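Local coordinates for protein fructose-bisphosphate aldolase (Plasmodium falciparum, PDB 4TR9) that belongs to the class I fructose-bisphosphate aldolases, enzymes built on a TIM barrel, and holds N'-[(E)-(2,4-dichlorophenyl)methylidene]-3,4-dihydroxybenzohydrazide (38D) in its pocket, at residues P192-I206 / G233-C247. Sequence-based numbering, arbitrary orientation.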
loop_
_atom_site.group_PDB
_atom_site.type_symbol
_atom_site.label_atom_id
_atom_site.label_comp_id
_atom_site.label_asym_id
_atom_site.label_seq_id
_atom_site.Cartn_x
_atom_site.Cartn_y
_atom_site.Cartn_z
ATOM N N PRO A 192 -20.622 -13.778 0.013
ATOM C CA PRO A 192 -19.544 -13.987 0.981
ATOM C C PRO A 192 -19.772 -13.258 2.301
ATOM O O PRO A 192 -20.032 -12.054 2.310
ATOM C CB PRO A 192 -18.320 -13.427 0.258
ATOM C CG PRO A 192 -18.872 -12.352 -0.615
ATOM C CD PRO A 192 -20.256 -12.794 -1.021
ATOM N N ILE A 193 -19.683 -13.989 3.406
ATOM C CA ILE A 193 -19.708 -13.372 4.724
ATOM C C ILE A 193 -18.277 -13.153 5.201
ATOM O O ILE A 193 -17.582 -14.098 5.579
ATOM C CB ILE A 193 -20.479 -14.223 5.747
ATOM C CG1 ILE A 193 -21.951 -14.328 5.347
ATOM C CG2 ILE A 193 -20.359 -13.622 7.136
ATOM C CD1 ILE A 193 -22.816 -15.009 6.383
ATOM N N VAL A 194 -17.837 -11.901 5.163
ATOM C CA VAL A 194 -16.480 -11.550 5.557
ATOM C C VAL A 194 -16.364 -11.462 7.074
ATOM O O VAL A 194 -16.985 -10.606 7.702
ATOM C CB VAL A 194 -16.044 -10.215 4.929
ATOM C CG1 VAL A 194 -14.631 -9.860 5.361
ATOM C CG2 VAL A 194 -16.143 -10.290 3.414
ATOM N N GLU A 195 -15.568 -12.353 7.658
ATOM C CA GLU A 195 -15.435 -12.409 9.109
ATOM C C GLU A 195 -13.998 -12.173 9.568
ATOM O O GLU A 195 -13.213 -13.115 9.683
ATOM C CB GLU A 195 -15.934 -13.758 9.636
ATOM C CG GLU A 195 -15.912 -13.883 11.153
ATOM C CD GLU A 195 -16.362 -15.248 11.633
ATOM O OE1 GLU A 195 -16.839 -16.046 10.798
ATOM O OE2 GLU A 195 -16.238 -15.527 12.845
ATOM N N PRO A 196 -13.644 -10.903 9.815
ATOM C CA PRO A 196 -12.364 -10.554 10.434
ATOM C C PRO A 196 -12.488 -10.470 11.953
ATOM O O PRO A 196 -12.421 -9.378 12.518
ATOM C CB PRO A 196 -12.054 -9.185 9.830
ATOM C CG PRO A 196 -13.405 -8.575 9.629
ATOM C CD PRO A 196 -14.365 -9.709 9.339
ATOM N N GLU A 197 -12.674 -11.614 12.605
ATOM C CA GLU A 197 -12.908 -11.634 14.043
ATOM C C GLU A 197 -11.679 -11.222 14.843
ATOM O O GLU A 197 -10.612 -11.824 14.725
ATOM C CB GLU A 197 -13.365 -13.020 14.500
ATOM C CG GLU A 197 -13.591 -13.110 16.004
ATOM C CD GLU A 197 -13.953 -14.508 16.462
ATOM O OE1 GLU A 197 -13.996 -15.422 15.613
ATOM O OE2 GLU A 197 -14.192 -14.691 17.674
ATOM N N ILE A 198 -11.845 -10.186 15.659
ATOM C CA ILE A 198 -10.817 -9.783 16.605
ATOM C C ILE A 198 -11.159 -10.326 17.988
ATOM O O ILE A 198 -12.189 -9.974 18.563
ATOM C CB ILE A 198 -10.673 -8.255 16.671
ATOM C CG1 ILE A 198 -10.271 -7.697 15.305
ATOM C CG2 ILE A 198 -9.652 -7.867 17.722
ATOM C CD1 ILE A 198 -10.096 -6.199 15.289
ATOM N N LEU A 199 -10.294 -11.189 18.513
ATOM C CA LEU A 199 -10.523 -11.814 19.812
ATOM C C LEU A 199 -10.560 -10.788 20.940
ATOM O O LEU A 199 -9.787 -9.831 20.947
ATOM C CB LEU A 199 -9.443 -12.858 20.098
ATOM C CG LEU A 199 -9.381 -14.045 19.137
ATOM C CD1 LEU A 199 -8.321 -15.041 19.582
ATOM C CD2 LEU A 199 -10.741 -14.715 19.030
ATOM N N ALA A 200 -11.463 -10.995 21.893
ATOM C CA ALA A 200 -11.579 -10.107 23.042
ATOM C C ALA A 200 -10.670 -10.567 24.178
ATOM O O ALA A 200 -10.733 -10.043 25.289
ATOM C CB ALA A 200 -13.023 -10.033 23.514
ATOM N N ASP A 201 -9.823 -11.552 23.889
ATOM C CA ASP A 201 -8.878 -12.068 24.871
ATOM C C ASP A 201 -7.815 -11.027 25.206
ATOM O O ASP A 201 -7.177 -10.468 24.314
ATOM C CB ASP A 201 -8.217 -13.349 24.355
ATOM C CG ASP A 201 -9.224 -14.447 24.063
ATOM O OD1 ASP A 201 -10.225 -14.552 24.803
ATOM O OD2 ASP A 201 -9.012 -15.206 23.093
ATOM N N GLY A 202 -7.632 -10.770 26.497
ATOM C CA GLY A 202 -6.667 -9.785 26.949
ATOM C C GLY A 202 -7.271 -8.802 27.931
ATOM O O GLY A 202 -8.478 -8.825 28.173
ATOM N N PRO A 203 -6.432 -7.932 28.510
ATOM C CA PRO A 203 -6.862 -6.922 29.478
ATOM C C PRO A 203 -7.020 -5.531 28.868
ATOM O O PRO A 203 -7.181 -4.558 29.604
ATOM C CB PRO A 203 -5.727 -6.934 30.504
ATOM C CG PRO A 203 -4.504 -7.444 29.733
ATOM C CD PRO A 203 -4.966 -7.953 28.384
ATOM N N HIS A 204 -6.975 -5.443 27.542
ATOM C CA HIS A 204 -7.070 -4.159 26.855
ATOM C C HIS A 204 -8.422 -3.496 27.091
ATOM O O HIS A 204 -9.438 -4.173 27.237
ATOM C CB HIS A 204 -6.830 -4.334 25.356
ATOM C CG HIS A 204 -7.849 -5.197 24.679
ATOM N ND1 HIS A 204 -7.697 -6.559 24.540
ATOM C CD2 HIS A 204 -9.035 -4.889 24.101
ATOM C CE1 HIS A 204 -8.745 -7.055 23.907
ATOM N NE2 HIS A 204 -9.572 -6.062 23.630
ATOM N N SER A 205 -8.425 -2.168 27.124
ATOM C CA SER A 205 -9.653 -1.412 27.336
ATOM C C SER A 205 -10.523 -1.426 26.085
ATOM O O SER A 205 -10.106 -1.904 25.030
ATOM C CB SER A 205 -9.334 0.027 27.742
ATOM O OG SER A 205 -8.609 0.694 26.725
ATOM N N ILE A 206 -11.735 -0.897 26.211
ATOM C CA ILE A 206 -12.683 -0.883 25.104
ATOM C C ILE A 206 -12.290 0.176 24.071
ATOM O O ILE A 206 -12.655 0.080 22.898
ATOM C CB ILE A 206 -14.126 -0.638 25.610
ATOM C CG1 ILE A 206 -15.148 -0.875 24.495
ATOM C CG2 ILE A 206 -14.264 0.752 26.215
ATOM C CD1 ILE A 206 -16.586 -0.814 24.964
ATOM N N GLY A 233 -23.466 -7.153 -2.505
ATOM C CA GLY A 233 -23.704 -8.582 -2.443
ATOM C C GLY A 233 -22.860 -9.278 -1.394
ATOM O O GLY A 233 -22.608 -10.478 -1.485
ATOM N N ALA A 234 -22.422 -8.526 -0.391
ATOM C CA ALA A 234 -21.576 -9.086 0.655
ATOM C C ALA A 234 -22.118 -8.773 2.044
ATOM O O ALA A 234 -23.006 -7.936 2.202
ATOM C CB ALA A 234 -20.152 -8.568 0.512
ATOM N N LEU A 235 -21.578 -9.458 3.048
ATOM C CA LEU A 235 -21.933 -9.201 4.438
ATOM C C LEU A 235 -20.678 -9.159 5.301
ATOM O O LEU A 235 -19.656 -9.751 4.954
ATOM C CB LEU A 235 -22.899 -10.266 4.963
ATOM C CG LEU A 235 -24.327 -10.253 4.409
ATOM C CD1 LEU A 235 -25.138 -11.398 4.997
ATOM C CD2 LEU A 235 -25.005 -8.918 4.683
ATOM N N LEU A 236 -20.760 -8.456 6.424
ATOM C CA LEU A 236 -19.633 -8.347 7.341
ATOM C C LEU A 236 -19.949 -9.025 8.667
ATOM O O LEU A 236 -21.004 -8.790 9.257
ATOM C CB LEU A 236 -19.270 -6.879 7.573
ATOM C CG LEU A 236 -18.093 -6.591 8.509
ATOM C CD1 LEU A 236 -16.802 -7.171 7.952
ATOM C CD2 LEU A 236 -17.952 -5.095 8.748
ATOM N N LYS A 237 -19.033 -9.866 9.134
ATOM C CA LYS A 237 -19.200 -10.530 10.421
ATOM C C LYS A 237 -18.054 -10.180 11.365
ATOM O O LYS A 237 -17.118 -10.962 11.532
ATOM C CB LYS A 237 -19.297 -12.048 10.240
ATOM C CG LYS A 237 -19.640 -12.809 11.514
ATOM C CD LYS A 237 -19.836 -14.291 11.242
ATOM C CE LYS A 237 -20.182 -15.046 12.515
ATOM N NZ LYS A 237 -20.444 -16.488 12.253
ATOM N N PRO A 238 -18.118 -8.990 11.978
ATOM C CA PRO A 238 -17.079 -8.545 12.904
ATOM C C PRO A 238 -17.454 -8.824 14.352
ATOM O O PRO A 238 -18.560 -9.290 14.628
ATOM C CB PRO A 238 -17.024 -7.046 12.641
ATOM C CG PRO A 238 -18.464 -6.699 12.381
ATOM C CD PRO A 238 -19.103 -7.922 11.734
ATOM N N ASN A 239 -16.535 -8.536 15.265
ATOM C CA ASN A 239 -16.824 -8.627 16.686
ATOM C C ASN A 239 -17.351 -7.297 17.201
ATOM O O ASN A 239 -17.023 -6.243 16.657
ATOM C CB ASN A 239 -15.575 -9.032 17.466
ATOM C CG ASN A 239 -14.446 -8.032 17.312
ATOM O OD1 ASN A 239 -14.178 -7.546 16.213
ATOM N ND2 ASN A 239 -13.785 -7.712 18.418
ATOM N N MET A 240 -18.172 -7.345 18.243
ATOM C CA MET A 240 -18.633 -6.124 18.888
ATOM C C MET A 240 -17.459 -5.430 19.567
ATOM O O MET A 240 -16.602 -6.085 20.159
ATOM C CB MET A 240 -19.735 -6.425 19.906
ATOM C CG MET A 240 -21.013 -6.975 19.299
ATOM S SD MET A 240 -22.268 -7.302 20.552
ATOM C CE MET A 240 -23.623 -7.878 19.534
ATOM N N VAL A 241 -17.415 -4.106 19.471
ATOM C CA VAL A 241 -16.353 -3.345 20.114
ATOM C C VAL A 241 -16.548 -3.365 21.625
ATOM O O VAL A 241 -17.332 -2.591 22.175
ATOM C CB VAL A 241 -16.305 -1.892 19.614
ATOM C CG1 VAL A 241 -15.210 -1.125 20.334
ATOM C CG2 VAL A 241 -16.075 -1.862 18.111
ATOM N N THR A 242 -15.841 -4.273 22.287
ATOM C CA THR A 242 -15.948 -4.429 23.732
ATOM C C THR A 242 -14.577 -4.384 24.390
ATOM O O THR A 242 -13.551 -4.492 23.719
ATOM C CB THR A 242 -16.633 -5.756 24.111
ATOM O OG1 THR A 242 -15.814 -6.855 23.694
ATOM C CG2 THR A 242 -17.998 -5.867 23.450
ATOM N N ALA A 243 -14.564 -4.227 25.709
ATOM C CA ALA A 243 -13.322 -4.289 26.464
ATOM C C ALA A 243 -12.826 -5.727 26.518
ATOM O O ALA A 243 -13.558 -6.657 26.175
ATOM C CB ALA A 243 -13.518 -3.736 27.866
ATOM N N GLY A 244 -11.581 -5.908 26.944
ATOM C CA GLY A 244 -11.005 -7.234 27.054
ATOM C C GLY A 244 -11.680 -8.064 28.129
ATOM O O GLY A 244 -12.324 -7.521 29.028
ATOM N N TYR A 245 -11.533 -9.381 28.036
ATOM C CA TYR A 245 -12.121 -10.289 29.014
ATOM C C TYR A 245 -11.466 -10.129 30.382
ATOM O O TYR A 245 -12.112 -10.311 31.413
ATOM C CB TYR A 245 -11.999 -11.740 28.541
ATOM C CG TYR A 245 -12.911 -12.091 27.386
ATOM C CD1 TYR A 245 -14.097 -11.399 27.174
ATOM C CD2 TYR A 245 -12.586 -13.118 26.506
ATOM C CE1 TYR A 245 -14.933 -11.719 26.119
ATOM C CE2 TYR A 245 -13.415 -13.444 25.449
ATOM C CZ TYR A 245 -14.587 -12.742 25.260
ATOM O OH TYR A 245 -15.414 -13.064 24.208
ATOM N N GLU A 246 -10.182 -9.788 30.383
ATOM C CA GLU A 246 -9.444 -9.610 31.628
ATOM C C GLU A 246 -9.283 -8.134 31.980
ATOM O O GLU A 246 -8.535 -7.786 32.894
ATOM C CB GLU A 246 -8.069 -10.280 31.540
ATOM C CG GLU A 246 -8.100 -11.804 31.616
ATOM C CD GLU A 246 -8.579 -12.451 30.331
ATOM O OE1 GLU A 246 -8.419 -11.835 29.256
ATOM O OE2 GLU A 246 -9.116 -13.577 30.394
ATOM N N CYS A 247 -9.988 -7.269 31.257
ATOM C CA CYS A 247 -9.924 -5.834 31.517
ATOM C C CYS A 247 -10.572 -5.494 32.855
ATOM O O CYS A 247 -11.550 -6.122 33.258
ATOM C CB CYS A 247 -10.600 -5.048 30.392
ATOM S SG CYS A 247 -10.437 -3.252 30.545
HETATM O O HOH W 1 -13.905 -7.135 13.592
HETATM O O HOH W 2 -12.093 -6.480 22.881
#
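Adjacent parallel strands of the TIM barrel meet where Ile193 pairs with Leu235 and Val194 with Leu236. The backbone ladder runs from Leu235 N to Pro192 O, through Val194 N to Leu235 O, and ends with Lys237 N on Val194 O, short at 2.6 Å and nearly straight (170° at the hydrogen). Leu236 CD1 packs on the Pro196 ring, reaching CD at 3.8 Å, the two side chains crossing at about a right angle. At the end of the ladder, Glu195 and Lys237 extend side by side in the same direction, their aliphatic parts touching, and Glu195 OE1 makes a long salt bridge to Lys237 NZ, 3.9 Å away, with Lys152 as a second, weak partner. Both belong to the ligand pocket, and each makes a weak hydrogen bond to the bound 38D. The two segments contribute the strands of a beta-alpha-beta unit whose connecting helix is 206-226. Past the paired residues the two backbones drift apart, and water 1 bridges them, donating to Pro196 O and Asn239 OD1. They close again in the loops that follow. There Gly202 meets Glu246 twice: its N donates to OE1 at 3.1 Å, while its O accepts from Glu246 N, which lies above the carbonyl plane. A bend at chi2 (75°) folds the Glu246 carboxylate back for the first of these bonds. The methyl of Ala200 sits over one face of the Tyr245 ring in a CH-pi contact, CB 3.8 Å from the centroid, and Asp201 OD1 approaches the ring's edge. The His204 ring receives Gly244 CA over one face, 4.0 Å from its centroid, and water 2, in the ring plane at 2.7 Å from NE2, links it to Thr242 O. Where the helix begins, Ile206 CB packs against Ala243 CB at 3.9 Å, with the Ile206 side chain also on Leu259 of helix 253-267.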